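Aspartate--tRNA(Asp/Asn) ligase (Sulfolobus tokodaii, PDB 1WYD) attaches L-aspartate to both tRNA(Asp) and tRNA(Asn) in an ATP-dependent, two-step reaction, as a dimeric class II aminoacyl-tRNA synthetase. Local coordinates at residues 155-160 / 204-209; 159-164 / 180-185; 240-245 / 395-400. All coordinates share one frame; numbering follows the deposited sequence.

Contact 1 (155-160 / 204-209); sequences EIFTPK and EVAPAW
K160 meets the indole of W209 at its edge, in the ring plane, with CB 3.7 Å from CZ3, while P207 CB sits over one indole face, offset toward the rim; W209 NE1 hydrogen-bonds to E222 OE1 of the same chain. The ring of F157 takes A206 CB at its edge, CE2 lying 4.4 Å from it, and water 1 rests over one face near the rim. The E204 carboxylate stands almost perpendicular to this ring, the planes 86° apart. With CG anti to the backbone N (chi1 152°) and the rest of its chain extended, E204 spans the gap to the 155-160 backbone. There T158 N addresses both carboxylate oxygens on their syn side, 26° out of plane, at 3.2 Å from each of OE1 and OE2. T158 OG1 also donates to OE1, though the modelled length is doubtfully short. The K160 side chain runs head-on toward E204, and NZ closes a salt bridge to OE2 at 3.1 Å, a weak hydrogen bond; water 3, 2.8 Å from NZ, links it to P207 O. With an alanine in place of E204, K160 would probably lose its charge partner and T158 N and OG1 their shared acceptor. The arrangement is that of class II synthetases, in which the motif 1 segment, ending near P159 and touching the second subunit, lies beside the first strand of motif 2.

Contact 2 (159-164 / 180-185); sequences PKIIAS and KEAFLA
I162 and F183 form the antiparallel hydrogen-bonded pair of a small three-stranded sheet, in which strand 161-162 lies along 180-184, the latter also paired with 174-177. I162 N donates to F183 O at 2.8 Å, in the carbonyl plane, and F183 N returns the bond to I162 O. One residue back along the first strand, I161 faces L184 as a non-hydrogen-bonded pair, and A185 N reaches K160 O at 2.7 Å. From CB of I162 the side chain divides: CG1 lies between the backbone N and the carbonyl carbon (chi1 61°), which lays it 3.5 Å from F183 O; CD1 then carries on to A185 CA at 4.1 Å; the other branch, CG2, comes within 4.3 Å of A185 CB. Y191 of helix 189-199 packs against I162 as well. On the face of I161 and L184 the contact is likewise apolar, I161 CG2 touching A182 CB, and W209 of the second subunit packs on I161, so this edge of the sheet belongs to the dimer interface. The connection between the two strands carries E167, a predicted aspartate-binding residue. The F183 ring presents its edge to A163 O, which lies 3.3 Å from both CD1 and CE1. Past the I162-F183 pair it is water 4, not a direct backbone bond, that joins the strands, donating to E181 O and, at 2.6 Å, to A163 O.

Contact 3 (240-245 / 395-400); sequences QLLEKI and AGFGMG
F397 reaches L242 and I245 because its CG lies between the backbone N and the carbonyl carbon (chi1 67°), swinging the ring out from the strand to the helix; in I245, chi1 (-70°) sets CG1 beside the backbone N, and the extended second torsion carries CD1 to the ring. The far end of the ring abuts the helix surface made by L241, L242 and I245. I245 CD1 arrives at the ring edge, in plane, 4.0 Å from CZ, whereas L242 CB approaches CE1 obliquely at 3.8 Å. L241 CD1 touches the same CE1 more loosely, and farther along the strand M399 SD lies 4.5 Å from L242 CD1. Helix 240-245 and strand 395-400 run in roughly the same direction, crossing at -37° with their axes 10.3 Å apart, so the side chains of F397 and M399 bridge the layers of the class II catalytic domain. V354 and V228, on the strands flanking 394-400, also touch F397. Between and beyond the two large residues stand G396, G398 and G400, in the glycine-rich strand of motif 3; G400, predicted to bind ATP, occupies the N-cap position of the next helix. Carbon and sulfur alone make the junction, which implies cohesion through shape and burial rather than directional bonds.

Contact 2 nests within contact 1 along the chain: both start from the same stretch, sharing P159 and K160, and contact 2 closes at 180-185 before contact 1 closes at 204-209. Their centres are about 13 Å apart, and they meet where W209 N probably hydrogen-bonds to A185 O. Contact 3 follows later in sequence, its centre about 16 Å from that of contact 1 and about 26 Å from that of contact 2, touching neither. Contacts 1 and 3 nevertheless use the same large mixed sheet, with 222-231 lying between strands 201-209 and 394-400. Thus contacts 1 and 2 lie on the side that touches the second subunit, and contact 3 backs the sheet with a helix.

Contact 1 (155-160 / 204-209)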
ATOM      1  N   GLU B 155      -2.437  -9.755  -1.162  1.00 35.68           N
ATOM      2  CA  GLU B 155      -2.491  -8.373  -0.725  1.00 37.10           C
ATOM      3  C   GLU B 155      -3.943  -7.862  -0.799  1.00 37.00           C
ATOM      4  O   GLU B 155      -4.645  -8.152  -1.797  1.00 35.63           O
ATOM      5  CB  GLU B 155      -1.553  -7.479  -1.564  1.00 37.83           C
ATOM      6  CG  GLU B 155      -1.700  -5.977  -1.294  1.00 40.82           C
ATOM      7  CD  GLU B 155      -0.627  -5.107  -1.918  1.00 42.81           C
ATOM      8  OE1 GLU B 155       0.012  -5.544  -2.879  1.00 46.36           O
ATOM      9  OE2 GLU B 155      -0.430  -3.952  -1.470  1.00 43.77           O
ATOM     10  N   ILE B 156      -4.368  -7.119   0.253  1.00 37.07           N
ATOM     11  CA  ILE B 156      -5.741  -6.546   0.366  1.00 35.84           C
ATOM     12  C   ILE B 156      -5.842  -5.051   0.789  1.00 36.56           C
ATOM     13  O   ILE B 156      -4.869  -4.444   1.230  1.00 36.80           O
ATOM     14  CB  ILE B 156      -6.642  -7.384   1.320  1.00 35.62           C
ATOM     15  CG1 ILE B 156      -6.141  -7.265   2.755  1.00 34.48           C
ATOM     16  CG2 ILE B 156      -6.812  -8.852   0.860  1.00 40.26           C
ATOM     17  CD1 ILE B 156      -7.122  -7.659   3.767  1.00 32.63           C
ATOM     18  N   PHE B 157      -7.042  -4.477   0.657  1.00 36.58           N
ATOM     19  CA  PHE B 157      -7.327  -3.114   1.114  1.00 37.70           C
ATOM     20  C   PHE B 157      -8.709  -3.098   1.806  1.00 37.39           C
ATOM     21  O   PHE B 157      -9.719  -3.391   1.157  1.00 36.63           O
ATOM     22  CB  PHE B 157      -7.306  -2.138  -0.054  1.00 38.05           C
ATOM     23  CG  PHE B 157      -5.932  -1.698  -0.435  1.00 38.53           C
ATOM     24  CD1 PHE B 157      -5.385  -2.084  -1.638  1.00 43.33           C
ATOM     25  CD2 PHE B 157      -5.171  -0.920   0.432  1.00 39.30           C
ATOM     26  CE1 PHE B 157      -4.093  -1.684  -1.983  1.00 44.84           C
ATOM     27  CE2 PHE B 157      -3.896  -0.506   0.109  1.00 41.04           C
ATOM     28  CZ  PHE B 157      -3.351  -0.880  -1.101  1.00 43.01           C
ATOM     29  N   THR B 158      -8.713  -2.827   3.121  1.00 35.74           N
ATOM     30  CA  THR B 158      -9.922  -2.832   3.912  1.00 34.97           C
ATOM     31  C   THR B 158     -10.409  -1.372   4.197  1.00 34.60           C
ATOM     32  O   THR B 158      -9.661  -0.390   3.970  1.00 33.32           O
ATOM     33  CB  THR B 158      -9.757  -3.622   5.186  1.00 34.02           C
ATOM     34  OG1 THR B 158      -8.573  -3.195   5.854  1.00 36.27           O
ATOM     35  CG2 THR B 158      -9.510  -5.072   4.872  1.00 37.48           C
ATOM     36  N   PRO B 159     -11.675  -1.226   4.594  1.00 34.24           N
ATOM     37  CA  PRO B 159     -12.257   0.128   4.759  1.00 34.42           C
ATOM     38  C   PRO B 159     -11.515   0.906   5.835  1.00 34.87           C
ATOM     39  O   PRO B 159     -11.135   0.363   6.889  1.00 34.02           O
ATOM     40  CB  PRO B 159     -13.684  -0.153   5.201  1.00 34.03           C
ATOM     41  CG  PRO B 159     -13.948  -1.500   4.710  1.00 35.38           C
ATOM     42  CD  PRO B 159     -12.662  -2.285   4.857  1.00 33.68           C
ATOM     43  N   LYS B 160     -11.274   2.169   5.541  1.00 35.45           N
ATOM     44  CA  LYS B 160     -10.620   3.027   6.501  1.00 35.72           C
ATOM     45  C   LYS B 160     -11.655   3.827   7.323  1.00 36.27           C
ATOM     46  O   LYS B 160     -11.383   4.190   8.468  1.00 36.05           O
ATOM     47  CB  LYS B 160      -9.607   3.950   5.809  1.00 35.27           C
ATOM     48  CG  LYS B 160      -8.468   3.237   5.075  1.00 36.03           C
ATOM     49  CD  LYS B 160      -7.835   2.203   5.984  1.00 39.98           C
ATOM     50  CE  LYS B 160      -7.078   1.162   5.226  1.00 40.62           C
ATOM     51  NZ  LYS B 160      -6.626   0.104   6.107  1.00 44.42           N
ATOM     52  N   GLU B 204      -1.922  -6.392   4.434  1.00 34.52           N
ATOM     53  CA  GLU B 204      -2.171  -5.049   3.982  1.00 35.40           C
ATOM     54  C   GLU B 204      -1.131  -4.099   4.568  1.00 35.63           C
ATOM     55  O   GLU B 204      -0.763  -4.191   5.734  1.00 36.46           O
ATOM     56  CB  GLU B 204      -3.628  -4.697   4.343  1.00 34.93           C
ATOM     57  CG  GLU B 204      -3.939  -3.232   4.586  1.00 38.32           C
ATOM     58  CD  GLU B 204      -5.424  -2.900   4.503  1.00 35.41           C
ATOM     59  OE1 GLU B 204      -6.256  -3.628   5.068  1.00 37.58           O
ATOM     60  OE2 GLU B 204      -5.760  -1.896   3.889  1.00 40.95           O
ATOM     61  N   VAL B 205      -0.618  -3.207   3.747  1.00 35.65           N
ATOM     62  CA  VAL B 205       0.230  -2.132   4.227  1.00 36.14           C
ATOM     63  C   VAL B 205      -0.605  -0.878   3.907  1.00 35.39           C
ATOM     64  O   VAL B 205      -0.951  -0.655   2.744  1.00 34.82           O
ATOM     65  CB  VAL B 205       1.567  -2.054   3.445  1.00 35.83           C
ATOM     66  CG1 VAL B 205       2.506  -1.087   4.088  1.00 36.11           C
ATOM     67  CG2 VAL B 205       2.265  -3.408   3.375  1.00 39.50           C
ATOM     68  N   ALA B 206      -0.920  -0.066   4.910  1.00 34.71           N
ATOM     69  CA  ALA B 206      -1.871   1.044   4.677  1.00 34.40           C
ATOM     70  C   ALA B 206      -1.966   1.958   5.881  1.00 34.46           C
ATOM     71  O   ALA B 206      -1.616   1.554   7.004  1.00 33.99           O
ATOM     72  CB  ALA B 206      -3.221   0.497   4.361  1.00 33.39           C
ATOM     73  N   PRO B 207      -2.490   3.176   5.677  1.00 34.20           N
ATOM     74  CA  PRO B 207      -2.632   4.116   6.787  1.00 32.92           C
ATOM     75  C   PRO B 207      -3.616   3.596   7.838  1.00 33.02           C
ATOM     76  O   PRO B 207      -4.551   2.861   7.524  1.00 31.75           O
ATOM     77  CB  PRO B 207      -3.135   5.380   6.091  1.00 34.63           C
ATOM     78  CG  PRO B 207      -2.822   5.109   4.578  1.00 33.71           C
ATOM     79  CD  PRO B 207      -3.044   3.711   4.423  1.00 32.94           C
ATOM     80  N   ALA B 208      -3.331   3.930   9.097  1.00 33.21           N
ATOM     81  CA  ALA B 208      -4.289   3.890  10.196  1.00 34.15           C
ATOM     82  C   ALA B 208      -4.183   5.178  11.103  1.00 34.75           C
ATOM     83  O   ALA B 208      -3.317   6.060  10.933  1.00 33.01           O
ATOM     84  CB  ALA B 208      -4.071   2.656  11.025  1.00 33.98           C
ATOM     85  N   TRP B 209      -5.071   5.293  12.081  1.00 36.30           N
ATOM     86  CA  TRP B 209      -5.097   6.541  12.852  1.00 36.67           C
ATOM     87  C   TRP B 209      -5.547   6.382  14.287  1.00 38.89           C
ATOM     88  O   TRP B 209      -6.427   5.588  14.602  1.00 37.48           O
ATOM     89  CB  TRP B 209      -5.995   7.543  12.160  1.00 35.27           C
ATOM     90  CG  TRP B 209      -5.649   7.902  10.733  1.00 28.97           C
ATOM     91  CD1 TRP B 209      -4.861   8.939  10.319  1.00 29.09           C
ATOM     92  CD2 TRP B 209      -6.194   7.332   9.561  1.00 25.49           C
ATOM     93  NE1 TRP B 209      -4.868   9.036   8.945  1.00 28.86           N
ATOM     94  CE2 TRP B 209      -5.677   8.043   8.455  1.00 27.98           C
ATOM     95  CE3 TRP B 209      -7.072   6.269   9.317  1.00 32.26           C
ATOM     96  CZ2 TRP B 209      -5.982   7.709   7.128  1.00 28.50           C
ATOM     97  CZ3 TRP B 209      -7.393   5.952   7.995  1.00 33.78           C
ATOM     98  CH2 TRP B 209      -6.862   6.680   6.918  1.00 28.88           C
TER
HETATM   99  O   HOH W   1      -2.246  -3.228   1.005  1.00 40.45           O
HETATM  100  O   HOH W   2       0.317  -1.775   0.619  1.00 60.47           O
HETATM  101  O   HOH W   3      -4.421   0.045   7.829  1.00 28.34           O

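Contact 2 (159-164 / 180-185)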
ATOM      1  N   PRO B 159     -11.675  -1.226   4.594  1.00 34.24           N
ATOM      2  CA  PRO B 159     -12.257   0.128   4.759  1.00 34.42           C
ATOM      3  C   PRO B 159     -11.515   0.906   5.835  1.00 34.87           C
ATOM      4  O   PRO B 159     -11.135   0.363   6.889  1.00 34.02           O
ATOM      5  CB  PRO B 159     -13.684  -0.153   5.201  1.00 34.03           C
ATOM      6  CG  PRO B 159     -13.948  -1.500   4.710  1.00 35.38           C
ATOM      7  CD  PRO B 159     -12.662  -2.285   4.857  1.00 33.68           C
ATOM      8  N   LYS B 160     -11.274   2.169   5.541  1.00 35.45           N
ATOM      9  CA  LYS B 160     -10.620   3.027   6.501  1.00 35.72           C
ATOM     10  C   LYS B 160     -11.655   3.827   7.323  1.00 36.27           C
ATOM     11  O   LYS B 160     -11.383   4.190   8.468  1.00 36.05           O
ATOM     12  CB  LYS B 160      -9.607   3.950   5.809  1.00 35.27           C
ATOM     13  CG  LYS B 160      -8.468   3.237   5.075  1.00 36.03           C
ATOM     14  CD  LYS B 160      -7.835   2.203   5.984  1.00 39.98           C
ATOM     15  CE  LYS B 160      -7.078   1.162   5.226  1.00 40.62           C
ATOM     16  NZ  LYS B 160      -6.626   0.104   6.107  1.00 44.42           N
ATOM     17  N   ILE B 161     -12.809   4.106   6.733  1.00 36.35           N
ATOM     18  CA  ILE B 161     -13.907   4.736   7.455  1.00 35.89           C
ATOM     19  C   ILE B 161     -14.884   3.687   7.932  1.00 36.40           C
ATOM     20  O   ILE B 161     -15.421   2.933   7.109  1.00 36.31           O
ATOM     21  CB  ILE B 161     -14.677   5.745   6.566  1.00 36.05           C
ATOM     22  CG1 ILE B 161     -13.759   6.901   6.198  1.00 33.79           C
ATOM     23  CG2 ILE B 161     -15.936   6.256   7.327  1.00 34.90           C
ATOM     24  CD1 ILE B 161     -14.336   7.832   5.191  1.00 36.81           C
ATOM     25  N   ILE B 162     -15.130   3.657   9.248  1.00 36.62           N
ATOM     26  CA  ILE B 162     -15.943   2.614   9.861  1.00 37.77           C
ATOM     27  C   ILE B 162     -17.044   3.185  10.745  1.00 39.85           C
ATOM     28  O   ILE B 162     -16.950   4.328  11.177  1.00 39.64           O
ATOM     29  CB  ILE B 162     -15.064   1.693  10.693  1.00 38.11           C
ATOM     30  CG1 ILE B 162     -14.373   2.471  11.827  1.00 36.54           C
ATOM     31  CG2 ILE B 162     -14.062   0.931   9.754  1.00 36.62           C
ATOM     32  CD1 ILE B 162     -13.613   1.556  12.819  1.00 36.96           C
ATOM     33  N   ALA B 163     -18.069   2.391  11.015  1.00 41.24           N
ATOM     34  CA  ALA B 163     -19.170   2.860  11.821  1.00 43.94           C
ATOM     35  C   ALA B 163     -18.817   2.976  13.307  1.00 45.86           C
ATOM     36  O   ALA B 163     -19.044   4.004  13.903  1.00 45.49           O
ATOM     37  CB  ALA B 163     -20.403   2.004  11.619  1.00 42.93           C
ATOM     38  N   SER B 164     -18.293   1.913  13.906  1.00 49.10           N
ATOM     39  CA  SER B 164     -17.997   1.941  15.333  1.00 52.56           C
ATOM     40  C   SER B 164     -16.692   1.236  15.589  1.00 54.04           C
ATOM     41  O   SER B 164     -16.257   0.451  14.774  1.00 55.36           O
ATOM     42  CB  SER B 164     -19.139   1.324  16.155  1.00 52.67           C
ATOM     43  OG  SER B 164     -19.394  -0.023  15.775  1.00 56.00           O
ATOM     44  N   LYS B 180     -23.533  11.252   9.257  1.00 41.98           N
ATOM     45  CA  LYS B 180     -23.324  10.362  10.371  1.00 40.89           C
ATOM     46  C   LYS B 180     -21.956  10.648  10.946  1.00 39.14           C
ATOM     47  O   LYS B 180     -21.088  11.185  10.282  1.00 38.34           O
ATOM     48  CB  LYS B 180     -23.452   8.912   9.924  1.00 42.67           C
ATOM     49  CG  LYS B 180     -24.845   8.538   9.382  1.00 47.10           C
ATOM     50  CD  LYS B 180     -24.981   6.986   9.327  1.00 56.32           C
ATOM     51  CE  LYS B 180     -26.122   6.519   8.379  1.00 61.43           C
ATOM     52  NZ  LYS B 180     -25.702   5.515   7.336  1.00 64.05           N
ATOM     53  N   GLU B 181     -21.790  10.370  12.221  1.00 37.28           N
ATOM     54  CA  GLU B 181     -20.515  10.552  12.803  1.00 37.49           C
ATOM     55  C   GLU B 181     -19.859   9.164  12.610  1.00 37.38           C
ATOM     56  O   GLU B 181     -20.206   8.231  13.312  1.00 36.78           O
ATOM     57  CB  GLU B 181     -20.647  10.885  14.266  1.00 35.78           C
ATOM     58  CG  GLU B 181     -19.357  11.420  14.805  1.00 37.49           C
ATOM     59  CD  GLU B 181     -19.285  11.395  16.303  1.00 42.51           C
ATOM     60  OE1 GLU B 181     -20.081  10.690  16.969  1.00 46.56           O
ATOM     61  OE2 GLU B 181     -18.408  12.081  16.815  1.00 45.41           O
ATOM     62  N   ALA B 182     -19.023   9.016  11.588  1.00 37.44           N
ATOM     63  CA  ALA B 182     -18.182   7.783  11.492  1.00 37.89           C
ATOM     64  C   ALA B 182     -16.784   8.076  11.970  1.00 37.60           C
ATOM     65  O   ALA B 182     -16.501   9.171  12.458  1.00 38.49           O
ATOM     66  CB  ALA B 182     -18.190   7.219  10.100  1.00 36.63           C
ATOM     67  N   PHE B 183     -15.903   7.098  11.856  1.00 39.30           N
ATOM     68  CA  PHE B 183     -14.550   7.235  12.350  1.00 38.92           C
ATOM     69  C   PHE B 183     -13.442   6.595  11.435  1.00 38.90           C
ATOM     70  O   PHE B 183     -13.694   5.718  10.585  1.00 37.83           O
ATOM     71  CB  PHE B 183     -14.459   6.644  13.771  1.00 40.33           C
ATOM     72  CG  PHE B 183     -15.619   7.018  14.698  1.00 42.14           C
ATOM     73  CD1 PHE B 183     -16.711   6.150  14.870  1.00 42.65           C
ATOM     74  CD2 PHE B 183     -15.593   8.221  15.434  1.00 43.15           C
ATOM     75  CE1 PHE B 183     -17.787   6.519  15.724  1.00 42.34           C
ATOM     76  CE2 PHE B 183     -16.649   8.580  16.282  1.00 42.25           C
ATOM     77  CZ  PHE B 183     -17.743   7.730  16.425  1.00 41.91           C
ATOM     78  N   LEU B 184     -12.217   7.055  11.667  1.00 36.86           N
ATOM     79  CA  LEU B 184     -11.063   6.567  11.010  1.00 36.78           C
ATOM     80  C   LEU B 184     -10.561   5.285  11.758  1.00 35.46           C
ATOM     81  O   LEU B 184     -10.314   5.281  12.997  1.00 35.00           O
ATOM     82  CB  LEU B 184      -9.987   7.673  11.012  1.00 36.28           C
ATOM     83  CG  LEU B 184      -9.958   8.726   9.921  1.00 35.86           C
ATOM     84  CD1 LEU B 184      -8.612   9.454   9.871  1.00 34.04           C
ATOM     85  CD2 LEU B 184     -10.254   8.131   8.559  1.00 36.63           C
ATOM     86  N   ALA B 185     -10.431   4.208  11.007  1.00 34.24           N
ATOM     87  CA  ALA B 185      -9.958   2.931  11.569  1.00 34.75           C
ATOM     88  C   ALA B 185      -8.603   3.049  12.247  1.00 34.01           C
ATOM     89  O   ALA B 185      -7.761   3.800  11.798  1.00 33.67           O
ATOM     90  CB  ALA B 185      -9.903   1.886  10.467  1.00 34.38           C
TER
HETATM   91  O   HOH W   4     -20.838   5.473  12.711  1.00 40.03           O

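Contact 3 (240-245 / 395-400)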
ATOM      1  N   GLN B 240       7.033 -17.190  13.575  1.00 49.38           N
ATOM      2  CA  GLN B 240       8.007 -17.747  12.620  1.00 50.33           C
ATOM      3  C   GLN B 240       7.942 -17.172  11.204  1.00 49.64           C
ATOM      4  O   GLN B 240       8.941 -17.148  10.480  1.00 49.41           O
ATOM      5  CB  GLN B 240       7.824 -19.245  12.513  1.00 49.88           C
ATOM      6  CG  GLN B 240       8.665 -19.994  13.471  1.00 54.45           C
ATOM      7  CD  GLN B 240       8.373 -21.477  13.394  1.00 59.69           C
ATOM      8  OE1 GLN B 240       8.211 -22.035  12.288  1.00 59.52           O
ATOM      9  NE2 GLN B 240       8.271 -22.119  14.557  1.00 59.54           N
ATOM     10  N   LEU B 241       6.748 -16.770  10.781  1.00 49.48           N
ATOM     11  CA  LEU B 241       6.607 -16.071   9.504  1.00 48.16           C
ATOM     12  C   LEU B 241       7.329 -14.723   9.605  1.00 47.78           C
ATOM     13  O   LEU B 241       8.108 -14.348   8.713  1.00 48.08           O
ATOM     14  CB  LEU B 241       5.125 -15.865   9.196  1.00 47.90           C
ATOM     15  CG  LEU B 241       4.574 -15.702   7.779  1.00 48.46           C
ATOM     16  CD1 LEU B 241       3.461 -14.670   7.851  1.00 47.71           C
ATOM     17  CD2 LEU B 241       5.598 -15.297   6.740  1.00 45.54           C
ATOM     18  N   LEU B 242       7.078 -14.006  10.705  1.00 46.33           N
ATOM     19  CA  LEU B 242       7.587 -12.653  10.862  1.00 45.57           C
ATOM     20  C   LEU B 242       9.112 -12.694  10.931  1.00 45.53           C
ATOM     21  O   LEU B 242       9.776 -11.912  10.272  1.00 45.30           O
ATOM     22  CB  LEU B 242       6.928 -11.955  12.070  1.00 44.97           C
ATOM     23  CG  LEU B 242       7.655 -10.890  12.854  1.00 43.75           C
ATOM     24  CD1 LEU B 242       7.492  -9.535  12.185  1.00 46.62           C
ATOM     25  CD2 LEU B 242       7.102 -10.859  14.206  1.00 41.07           C
ATOM     26  N   GLU B 243       9.647 -13.631  11.706  1.00 46.00           N
ATOM     27  CA  GLU B 243      11.085 -13.911  11.747  1.00 46.61           C
ATOM     28  C   GLU B 243      11.660 -13.940  10.331  1.00 46.84           C
ATOM     29  O   GLU B 243      12.620 -13.234  10.015  1.00 47.42           O
ATOM     30  CB  GLU B 243      11.357 -15.256  12.470  1.00 46.60           C
ATOM     31  CG  GLU B 243      11.304 -15.213  14.007  1.00 48.14           C
ATOM     32  CD  GLU B 243      11.606 -16.559  14.701  1.00 51.83           C
ATOM     33  OE1 GLU B 243      11.447 -17.651  14.078  1.00 53.37           O
ATOM     34  OE2 GLU B 243      12.005 -16.532  15.894  1.00 50.55           O
ATOM     35  N   LYS B 244      11.053 -14.725   9.463  1.00 46.58           N
ATOM     36  CA  LYS B 244      11.553 -14.830   8.101  1.00 47.53           C
ATOM     37  C   LYS B 244      11.433 -13.528   7.303  1.00 46.41           C
ATOM     38  O   LYS B 244      12.314 -13.197   6.502  1.00 46.49           O
ATOM     39  CB  LYS B 244      10.855 -15.984   7.370  1.00 47.97           C
ATOM     40  CG  LYS B 244      11.294 -17.371   7.884  1.00 51.93           C
ATOM     41  CD  LYS B 244      10.188 -18.465   7.721  1.00 55.52           C
ATOM     42  CE  LYS B 244      10.222 -19.139   6.344  1.00 58.32           C
ATOM     43  NZ  LYS B 244       9.411 -20.426   6.324  1.00 61.44           N
ATOM     44  N   ILE B 245      10.316 -12.822   7.512  1.00 45.86           N
ATOM     45  CA  ILE B 245      10.068 -11.488   6.958  1.00 44.11           C
ATOM     46  C   ILE B 245      11.182 -10.511   7.369  1.00 43.50           C
ATOM     47  O   ILE B 245      11.845  -9.915   6.531  1.00 42.48           O
ATOM     48  CB  ILE B 245       8.666 -10.977   7.445  1.00 44.72           C
ATOM     49  CG1 ILE B 245       7.529 -11.774   6.779  1.00 43.72           C
ATOM     50  CG2 ILE B 245       8.507  -9.441   7.221  1.00 43.16           C
ATOM     51  CD1 ILE B 245       6.168 -11.266   7.155  1.00 42.57           C
ATOM     52  N   ALA B 395      -4.589 -16.409  12.997  1.00 42.78           N
ATOM     53  CA  ALA B 395      -3.643 -15.652  13.812  1.00 42.73           C
ATOM     54  C   ALA B 395      -3.064 -14.573  12.943  1.00 42.87           C
ATOM     55  O   ALA B 395      -2.944 -14.752  11.723  1.00 43.50           O
ATOM     56  CB  ALA B 395      -2.505 -16.572  14.341  1.00 42.84           C
ATOM     57  N   GLY B 396      -2.706 -13.445  13.554  1.00 42.68           N
ATOM     58  CA  GLY B 396      -2.112 -12.378  12.782  1.00 41.70           C
ATOM     59  C   GLY B 396      -1.300 -11.419  13.593  1.00 41.70           C
ATOM     60  O   GLY B 396      -1.231 -11.513  14.815  1.00 42.12           O
ATOM     61  N   PHE B 397      -0.676 -10.482  12.897  1.00 41.43           N
ATOM     62  CA  PHE B 397       0.064  -9.414  13.559  1.00 41.39           C
ATOM     63  C   PHE B 397       0.003  -8.090  12.782  1.00 40.14           C
ATOM     64  O   PHE B 397      -0.422  -8.022  11.620  1.00 39.57           O
ATOM     65  CB  PHE B 397       1.536  -9.821  13.751  1.00 41.92           C
ATOM     66  CG  PHE B 397       2.310  -9.952  12.458  1.00 42.24           C
ATOM     67  CD1 PHE B 397       2.682 -11.213  11.985  1.00 45.05           C
ATOM     68  CD2 PHE B 397       2.709  -8.827  11.752  1.00 40.86           C
ATOM     69  CE1 PHE B 397       3.391 -11.343  10.807  1.00 45.89           C
ATOM     70  CE2 PHE B 397       3.392  -8.928  10.572  1.00 41.58           C
ATOM     71  CZ  PHE B 397       3.747 -10.183  10.090  1.00 46.79           C
ATOM     72  N   GLY B 398       0.445  -7.044  13.460  1.00 39.43           N
ATOM     73  CA  GLY B 398       0.579  -5.724  12.878  1.00 37.59           C
ATOM     74  C   GLY B 398       1.918  -5.205  13.359  1.00 36.88           C
ATOM     75  O   GLY B 398       2.278  -5.364  14.556  1.00 34.89           O
ATOM     76  N   MET B 399       2.670  -4.663  12.395  1.00 35.73           N
ATOM     77  CA  MET B 399       3.931  -3.997  12.616  1.00 35.31           C
ATOM     78  C   MET B 399       3.822  -2.544  12.132  1.00 35.57           C
ATOM     79  O   MET B 399       3.293  -2.282  11.054  1.00 34.55           O
ATOM     80  CB  MET B 399       4.989  -4.706  11.814  1.00 34.32           C
ATOM     81  CG  MET B 399       6.248  -3.915  11.521  1.00 35.06           C
ATOM     82  SD  MET B 399       7.667  -5.174  11.203  1.00 39.07           S
ATOM     83  CE  MET B 399       7.271  -5.734   9.655  1.00 35.22           C
ATOM     84  N   GLY B 400       4.401  -1.625  12.902  1.00 35.57           N
ATOM     85  CA  GLY B 400       4.426  -0.248  12.513  1.00 36.39           C
ATOM     86  C   GLY B 400       5.583   0.008  11.606  1.00 36.93           C
ATOM     87  O   GLY B 400       6.712  -0.222  12.002  1.00 38.50           O
TER